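Local structure of outer membrane protein Omp121 (Bacteroides thetaiotaomicron, 5FQ8) at residues S550-P562 against L635-E647. The protein belongs to the TonB-dependent receptors of the outer membrane, binds calcium and probably imports a nutrient through its beta-barrel together with a partner protein. Sequence-based numbering, arbitrary orientation.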
ATOM      1  N   SER B 550      -9.250  31.530   4.360  1.00 45.16           N
ATOM      2  CA  SER B 550     -10.045  30.353   4.650  1.00 32.31           C
ATOM      3  C   SER B 550      -9.579  29.626   5.904  1.00 28.34           C
ATOM      4  O   SER B 550     -10.358  28.867   6.479  1.00 28.72           O
ATOM      5  CB  SER B 550     -10.027  29.402   3.464  1.00 28.37           C
ATOM      6  OG  SER B 550      -9.006  28.452   3.623  1.00 27.81           O
ATOM      7  N   THR B 551      -8.350  29.839   6.359  1.00 28.07           N
ATOM      8  CA  THR B 551      -7.847  29.066   7.479  1.00 27.76           C
ATOM      9  C   THR B 551      -8.062  29.739   8.818  1.00 28.10           C
ATOM     10  O   THR B 551      -7.561  29.241   9.826  1.00 27.90           O
ATOM     11  CB  THR B 551      -6.372  28.760   7.290  1.00 27.28           C
ATOM     12  OG1 THR B 551      -5.650  29.979   7.149  1.00 27.45           O
ATOM     13  CG2 THR B 551      -6.170  27.935   6.065  1.00 26.95           C
ATOM     14  N   LEU B 552      -8.766  30.794   8.857  1.00 28.62           N
ATOM     15  CA  LEU B 552      -9.132  31.376  10.132  1.00 29.02           C
ATOM     16  C   LEU B 552     -10.604  31.109  10.431  1.00 29.40           C
ATOM     17  O   LEU B 552     -11.379  30.840   9.514  1.00 29.47           O
ATOM     18  CB  LEU B 552      -8.861  32.883  10.122  1.00 29.45           C
ATOM     19  CG  LEU B 552      -7.380  33.297  10.157  1.00 29.18           C
ATOM     20  CD1 LEU B 552      -7.207  34.781   9.975  1.00 29.65           C
ATOM     21  CD2 LEU B 552      -6.728  32.860  11.451  1.00 29.00           C
ATOM     22  N   PRO B 553     -11.031  31.143  11.697  1.00 33.28           N
ATOM     23  CA  PRO B 553     -12.433  30.852  12.016  1.00 33.07           C
ATOM     24  C   PRO B 553     -13.401  31.672  11.178  1.00 33.76           C
ATOM     25  O   PRO B 553     -13.142  32.829  10.852  1.00 37.71           O
ATOM     26  CB  PRO B 553     -12.534  31.212  13.499  1.00 30.42           C
ATOM     27  CG  PRO B 553     -11.211  31.004  14.025  1.00 30.00           C
ATOM     28  CD  PRO B 553     -10.242  31.331  12.924  1.00 30.53           C
ATOM     29  N   LYS B 554     -14.531  31.052  10.836  1.00 36.13           N
ATOM     30  CA  LYS B 554     -15.476  31.670   9.916  1.00 37.17           C
ATOM     31  C   LYS B 554     -15.875  33.067  10.366  1.00 41.79           C
ATOM     32  O   LYS B 554     -16.073  33.957   9.539  1.00 45.85           O
ATOM     33  CB  LYS B 554     -16.721  30.786   9.763  1.00 41.92           C
ATOM     34  CG  LYS B 554     -16.510  29.545   8.905  1.00 44.36           C
ATOM     35  CD  LYS B 554     -17.795  28.777   8.633  1.00 52.21           C
ATOM     36  CE  LYS B 554     -18.177  27.932   9.840  1.00 51.94           C
ATOM     37  NZ  LYS B 554     -19.288  26.975   9.579  1.00 54.03           N
ATOM     38  N   GLU B 555     -15.984  33.285  11.666  1.00 40.11           N
ATOM     39  CA  GLU B 555     -16.418  34.578  12.173  1.00 54.70           C
ATOM     40  C   GLU B 555     -15.276  35.572  12.311  1.00 48.47           C
ATOM     41  O   GLU B 555     -15.483  36.675  12.823  1.00 54.40           O
ATOM     42  CB  GLU B 555     -17.107  34.398  13.523  1.00 68.89           C
ATOM     43  CG  GLU B 555     -18.381  33.562  13.469  1.00 73.14           C
ATOM     44  CD  GLU B 555     -18.976  33.259  14.840  1.00 81.90           C
ATOM     45  OE1 GLU B 555     -18.304  33.544  15.859  1.00 86.04           O
ATOM     46  OE2 GLU B 555     -20.120  32.736  14.893  1.00 87.34           O
ATOM     47  N   ASN B 556     -14.085  35.210  11.856  1.00 42.56           N
ATOM     48  CA  ASN B 556     -12.913  36.038  12.061  1.00 47.01           C
ATOM     49  C   ASN B 556     -11.907  35.777  10.945  1.00 31.52           C
ATOM     50  O   ASN B 556     -10.733  35.519  11.187  1.00 31.07           O
ATOM     51  CB  ASN B 556     -12.317  35.764  13.441  1.00 50.23           C
ATOM     52  CG  ASN B 556     -11.440  36.886  13.932  1.00 53.69           C
ATOM     53  OD1 ASN B 556     -11.009  37.731  13.158  1.00 60.56           O
ATOM     54  ND2 ASN B 556     -11.173  36.906  15.229  1.00 55.86           N
ATOM     55  N   ARG B 557     -12.365  35.844   9.698  1.00 34.10           N
ATOM     56  CA  ARG B 557     -11.480  35.630   8.562  1.00 35.21           C
ATOM     57  C   ARG B 557     -10.711  36.884   8.191  1.00 32.51           C
ATOM     58  O   ARG B 557      -9.594  36.785   7.686  1.00 30.91           O
ATOM     59  CB  ARG B 557     -12.269  35.186   7.333  1.00 31.10           C
ATOM     60  CG  ARG B 557     -13.038  33.910   7.442  1.00 30.90           C
ATOM     61  CD  ARG B 557     -13.414  33.450   6.055  1.00 33.04           C
ATOM     62  NE  ARG B 557     -14.410  32.390   6.053  1.00 40.31           N
ATOM     63  CZ  ARG B 557     -14.138  31.106   6.256  1.00 48.50           C
ATOM     64  NH1 ARG B 557     -12.900  30.712   6.489  1.00 50.29           N
ATOM     65  NH2 ARG B 557     -15.111  30.214   6.231  1.00 52.79           N
ATOM     66  N   SER B 558     -11.294  38.052   8.420  1.00 31.99           N
ATOM     67  CA  SER B 558     -10.757  39.306   7.912  1.00 32.32           C
ATOM     68  C   SER B 558      -9.674  39.868   8.821  1.00 35.69           C
ATOM     69  O   SER B 558      -9.886  40.017  10.030  1.00 37.80           O
ATOM     70  CB  SER B 558     -11.887  40.323   7.772  1.00 33.11           C
ATOM     71  OG  SER B 558     -11.414  41.655   7.774  1.00 33.57           O
ATOM     72  N   PHE B 559      -8.518  40.195   8.238  1.00 32.06           N
ATOM     73  CA  PHE B 559      -7.497  40.959   8.943  1.00 32.18           C
ATOM     74  C   PHE B 559      -6.951  42.069   8.058  1.00 32.47           C
ATOM     75  O   PHE B 559      -6.790  41.898   6.851  1.00 32.27           O
ATOM     76  CB  PHE B 559      -6.348  40.076   9.443  1.00 31.52           C
ATOM     77  CG  PHE B 559      -5.736  39.191   8.394  1.00 30.90           C
ATOM     78  CD1 PHE B 559      -6.260  37.955   8.131  1.00 30.49           C
ATOM     79  CD2 PHE B 559      -4.600  39.577   7.721  1.00 30.74           C
ATOM     80  CE1 PHE B 559      -5.688  37.142   7.206  1.00 29.96           C
ATOM     81  CE2 PHE B 559      -4.024  38.766   6.797  1.00 30.20           C
ATOM     82  CZ  PHE B 559      -4.565  37.551   6.537  1.00 29.82           C
ATOM     83  N   PHE B 560      -6.662  43.206   8.680  1.00 32.99           N
ATOM     84  CA  PHE B 560      -6.185  44.395   7.995  1.00 33.39           C
ATOM     85  C   PHE B 560      -4.819  44.780   8.532  1.00 33.29           C
ATOM     86  O   PHE B 560      -4.604  44.776   9.742  1.00 33.34           O
ATOM     87  CB  PHE B 560      -7.166  45.539   8.192  1.00 34.24           C
ATOM     88  CG  PHE B 560      -6.620  46.887   7.838  1.00 34.78           C
ATOM     89  CD1 PHE B 560      -6.726  47.374   6.555  1.00 34.98           C
ATOM     90  CD2 PHE B 560      -6.028  47.681   8.796  1.00 35.13           C
ATOM     91  CE1 PHE B 560      -6.239  48.600   6.241  1.00 35.50           C
ATOM     92  CE2 PHE B 560      -5.541  48.911   8.483  1.00 35.66           C
ATOM     93  CZ  PHE B 560      -5.646  49.375   7.208  1.00 35.85           C
ATOM     94  N   TYR B 561      -3.905  45.138   7.638  1.00 33.18           N
ATOM     95  CA  TYR B 561      -2.575  45.562   8.061  1.00 33.14           C
ATOM     96  C   TYR B 561      -2.033  46.723   7.233  1.00 33.57           C
ATOM     97  O   TYR B 561      -1.880  46.607   6.013  1.00 33.40           O
ATOM     98  CB  TYR B 561      -1.587  44.396   8.015  1.00 32.34           C
ATOM     99  CG  TYR B 561      -1.662  43.493   6.806  1.00 31.83           C
ATOM    100  CD1 TYR B 561      -2.676  42.567   6.675  1.00 31.59           C
ATOM    101  CD2 TYR B 561      -0.695  43.532   5.822  1.00 31.61           C
ATOM    102  CE1 TYR B 561      -2.748  41.732   5.601  1.00 31.17           C
ATOM    103  CE2 TYR B 561      -0.758  42.687   4.740  1.00 31.19           C
ATOM    104  CZ  TYR B 561      -1.795  41.786   4.645  1.00 30.97           C
ATOM    105  OH  TYR B 561      -1.897  40.927   3.593  1.00 30.58           O
ATOM    106  N   PRO B 562      -1.717  47.846   7.863  1.00 34.15           N
ATOM    107  CA  PRO B 562      -1.189  48.988   7.120  1.00 34.62           C
ATOM    108  C   PRO B 562       0.302  49.153   7.276  1.00 34.44           C
ATOM    109  O   PRO B 562       0.948  48.418   8.023  1.00 33.97           O
ATOM    110  CB  PRO B 562      -1.930  50.165   7.748  1.00 35.48           C
ATOM    111  CG  PRO B 562      -2.223  49.716   9.164  1.00 35.41           C
ATOM    112  CD  PRO B 562      -2.038  48.222   9.244  1.00 34.54           C
ATOM    113  N   LEU B 635      -6.279  19.904  20.021  1.00 26.94           N
ATOM    114  CA  LEU B 635      -7.551  20.543  20.293  1.00 27.45           C
ATOM    115  C   LEU B 635      -7.757  21.698  19.340  1.00 27.52           C
ATOM    116  O   LEU B 635      -6.920  22.591  19.252  1.00 30.55           O
ATOM    117  CB  LEU B 635      -7.579  21.028  21.737  1.00 27.88           C
ATOM    118  CG  LEU B 635      -8.844  21.664  22.282  1.00 28.49           C
ATOM    119  CD1 LEU B 635      -9.980  20.679  22.178  1.00 37.24           C
ATOM    120  CD2 LEU B 635      -8.604  22.046  23.708  1.00 28.88           C
ATOM    121  N   GLY B 636      -8.859  21.688  18.623  1.00 27.67           N
ATOM    122  CA  GLY B 636      -9.156  22.797  17.753  1.00 27.81           C
ATOM    123  C   GLY B 636      -9.623  24.005  18.531  1.00 28.37           C
ATOM    124  O   GLY B 636      -9.944  23.933  19.711  1.00 28.70           O
ATOM    125  N   SER B 637      -9.658  25.146  17.852  1.00 28.52           N
ATOM    126  CA  SER B 637     -10.043  26.397  18.487  1.00 29.08           C
ATOM    127  C   SER B 637     -10.761  27.251  17.468  1.00 29.32           C
ATOM    128  O   SER B 637     -10.261  27.432  16.359  1.00 36.40           O
ATOM    129  CB  SER B 637      -8.826  27.147  19.033  1.00 29.04           C
ATOM    130  OG  SER B 637      -9.201  28.423  19.511  1.00 29.61           O
ATOM    131  N   ASN B 638     -11.924  27.762  17.834  1.00 29.91           N
ATOM    132  CA  ASN B 638     -12.627  28.723  17.004  1.00 30.26           C
ATOM    133  C   ASN B 638     -12.514  30.136  17.548  1.00 32.62           C
ATOM    134  O   ASN B 638     -13.166  31.045  17.029  1.00 40.59           O
ATOM    135  CB  ASN B 638     -14.097  28.320  16.850  1.00 30.61           C
ATOM    136  CG  ASN B 638     -14.796  28.135  18.177  1.00 40.39           C
ATOM    137  OD1 ASN B 638     -14.161  28.043  19.221  1.00 46.84           O
ATOM    138  ND2 ASN B 638     -16.116  28.073  18.142  1.00 38.00           N
ATOM    139  N   THR B 639     -11.703  30.330  18.584  1.00 30.76           N
ATOM    140  CA  THR B 639     -11.410  31.634  19.147  1.00 35.36           C
ATOM    141  C   THR B 639     -10.140  32.241  18.576  1.00 30.91           C
ATOM    142  O   THR B 639      -9.769  33.350  18.968  1.00 31.27           O
ATOM    143  CB  THR B 639     -11.284  31.532  20.662  1.00 31.50           C
ATOM    144  OG1 THR B 639     -10.578  30.335  20.976  1.00 30.96           O
ATOM    145  CG2 THR B 639     -12.636  31.479  21.295  1.00 32.08           C
ATOM    146  N   LEU B 640      -9.476  31.545  17.661  1.00 31.74           N
ATOM    147  CA  LEU B 640      -8.312  32.090  16.981  1.00 32.29           C
ATOM    148  C   LEU B 640      -8.588  33.485  16.451  1.00 33.70           C
ATOM    149  O   LEU B 640      -9.703  33.797  16.036  1.00 36.07           O
ATOM    150  CB  LEU B 640      -7.918  31.183  15.825  1.00 29.38           C
ATOM    151  CG  LEU B 640      -7.604  29.761  16.235  1.00 28.91           C
ATOM    152  CD1 LEU B 640      -7.270  28.950  15.018  1.00 28.38           C
ATOM    153  CD2 LEU B 640      -6.447  29.810  17.186  1.00 28.80           C
ATOM    154  N   SER B 641      -7.562  34.323  16.489  1.00 30.49           N
ATOM    155  CA  SER B 641      -7.498  35.600  15.803  1.00 30.83           C
ATOM    156  C   SER B 641      -6.287  35.601  14.880  1.00 43.18           C
ATOM    157  O   SER B 641      -5.397  34.759  15.023  1.00 41.87           O
ATOM    158  CB  SER B 641      -7.392  36.745  16.811  1.00 31.44           C
ATOM    159  OG  SER B 641      -6.222  36.579  17.576  1.00 31.22           O
ATOM    160  N   PRO B 642      -6.214  36.523  13.928  1.00 30.55           N
ATOM    161  CA  PRO B 642      -5.120  36.483  12.954  1.00 30.12           C
ATOM    162  C   PRO B 642      -3.775  36.788  13.585  1.00 30.02           C
ATOM    163  O   PRO B 642      -3.669  37.270  14.707  1.00 30.36           O
ATOM    164  CB  PRO B 642      -5.503  37.565  11.946  1.00 30.52           C
ATOM    165  CG  PRO B 642      -6.951  37.756  12.131  1.00 31.21           C
ATOM    166  CD  PRO B 642      -7.216  37.532  13.569  1.00 31.17           C
ATOM    167  N   GLU B 643      -2.726  36.489  12.833  1.00 29.56           N
ATOM    168  CA  GLU B 643      -1.376  36.862  13.219  1.00 29.49           C
ATOM    169  C   GLU B 643      -1.050  38.252  12.696  1.00 29.92           C
ATOM    170  O   GLU B 643      -1.534  38.672  11.646  1.00 32.94           O
ATOM    171  CB  GLU B 643      -0.367  35.843  12.684  1.00 28.83           C
ATOM    172  CG  GLU B 643       1.077  36.342  12.618  1.00 28.76           C
ATOM    173  CD  GLU B 643       2.068  35.323  12.082  1.00 29.22           C
ATOM    174  OE1 GLU B 643       1.878  34.117  12.300  1.00 27.76           O
ATOM    175  OE2 GLU B 643       3.054  35.737  11.437  1.00 35.21           O
ATOM    176  N   MET B 644      -0.254  38.985  13.454  1.00 30.18           N
ATOM    177  CA  MET B 644       0.140  40.330  13.072  1.00 30.64           C
ATOM    178  C   MET B 644       1.614  40.493  13.379  1.00 30.51           C
ATOM    179  O   MET B 644       2.020  40.356  14.531  1.00 30.56           O
ATOM    180  CB  MET B 644      -0.691  41.376  13.812  1.00 31.38           C
ATOM    181  CG  MET B 644      -0.793  42.689  13.102  1.00 31.91           C
ATOM    182  SD  MET B 644      -1.647  42.530  11.544  1.00 32.50           S
ATOM    183  CE  MET B 644      -3.154  41.768  12.051  1.00 32.14           C
ATOM    184  N   THR B 645       2.413  40.733  12.350  1.00 30.35           N
ATOM    185  CA  THR B 645       3.802  41.114  12.527  1.00 30.35           C
ATOM    186  C   THR B 645       3.914  42.626  12.410  1.00 35.68           C
ATOM    187  O   THR B 645       3.385  43.214  11.467  1.00 43.60           O
ATOM    188  CB  THR B 645       4.708  40.448  11.494  1.00 29.81           C
ATOM    189  OG1 THR B 645       4.710  39.034  11.689  1.00 29.22           O
ATOM    190  CG2 THR B 645       6.113  40.948  11.654  1.00 29.89           C
ATOM    191  N   THR B 646       4.574  43.253  13.380  1.00 33.93           N
ATOM    192  CA  THR B 646       4.859  44.677  13.352  1.00 32.03           C
ATOM    193  C   THR B 646       6.360  44.882  13.351  1.00 31.96           C
ATOM    194  O   THR B 646       7.078  44.236  14.115  1.00 31.68           O
ATOM    195  CB  THR B 646       4.266  45.410  14.543  1.00 32.67           C
ATOM    196  OG1 THR B 646       2.935  44.952  14.780  1.00 32.66           O
ATOM    197  CG2 THR B 646       4.221  46.892  14.267  1.00 33.40           C
ATOM    198  N   GLU B 647       6.832  45.791  12.496  1.00 32.26           N
ATOM    199  CA  GLU B 647       8.255  46.061  12.387  1.00 32.26           C
ATOM    200  C   GLU B 647       8.508  47.552  12.381  1.00 47.79           C
ATOM    201  O   GLU B 647       7.723  48.314  11.818  1.00 33.43           O
ATOM    202  CB  GLU B 647       8.840  45.456  11.127  1.00 31.91           C
ATOM    203  CG  GLU B 647      10.328  45.584  11.033  1.00 31.70           C
ATOM    204  CD  GLU B 647      10.883  44.745   9.938  1.00 31.14           C
ATOM    205  OE1 GLU B 647      10.479  44.942   8.782  1.00 31.15           O
ATOM    206  OE2 GLU B 647      11.698  43.866  10.229  1.00 31.45           O
TER
HETATM  207  O   HOH W   1     -12.184  34.983  17.261  1.00 26.90           O
HETATM  208  O   HOH W   2      -8.926  34.926  12.819  1.00 62.07           O
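Pro642 lies against Phe559 and Leu552 on the TonB-dependent receptor barrel, where strands 558-569 and 643-656 run the same way (5° between the short segments), each paired antiparallel with strand 582-596 between them. Here they meet near their first residues, together with the loops that lead into them. Pro642 and Phe559 lie alongside each other, pointing opposite ways, Pro642 CG 3.6 Å from Phe559 CB, while Pro642 CB approaches the phenyl ring obliquely. Leu552 crosses the same proline at about a right angle, its CD1 3.7 Å from Pro642 CG. On the other segment Pro553 packs crosswise on Leu640, CD 3.7 Å from Leu640 CB, and its CB and CG both lie 3.6 Å from Asn638 O. Asn556, its CG swung away from the backbone N (chi1 -159°), directs its amide at the 640-642 backbone, ND2 beside Leu640 O and OD1 beside Pro642 CD; water 1 accepts from ND2 and donates to Leu640 O, bridging the two loops. Tyr561 OH turns to Asp547 on strand 538-549, leaving its CB to the contact. Met644, bent at chi2 and chi3, reaches across toward strand 558-562, with SD 4.0 Å from Tyr561 CB and CE 4.1 Å from Phe560 O.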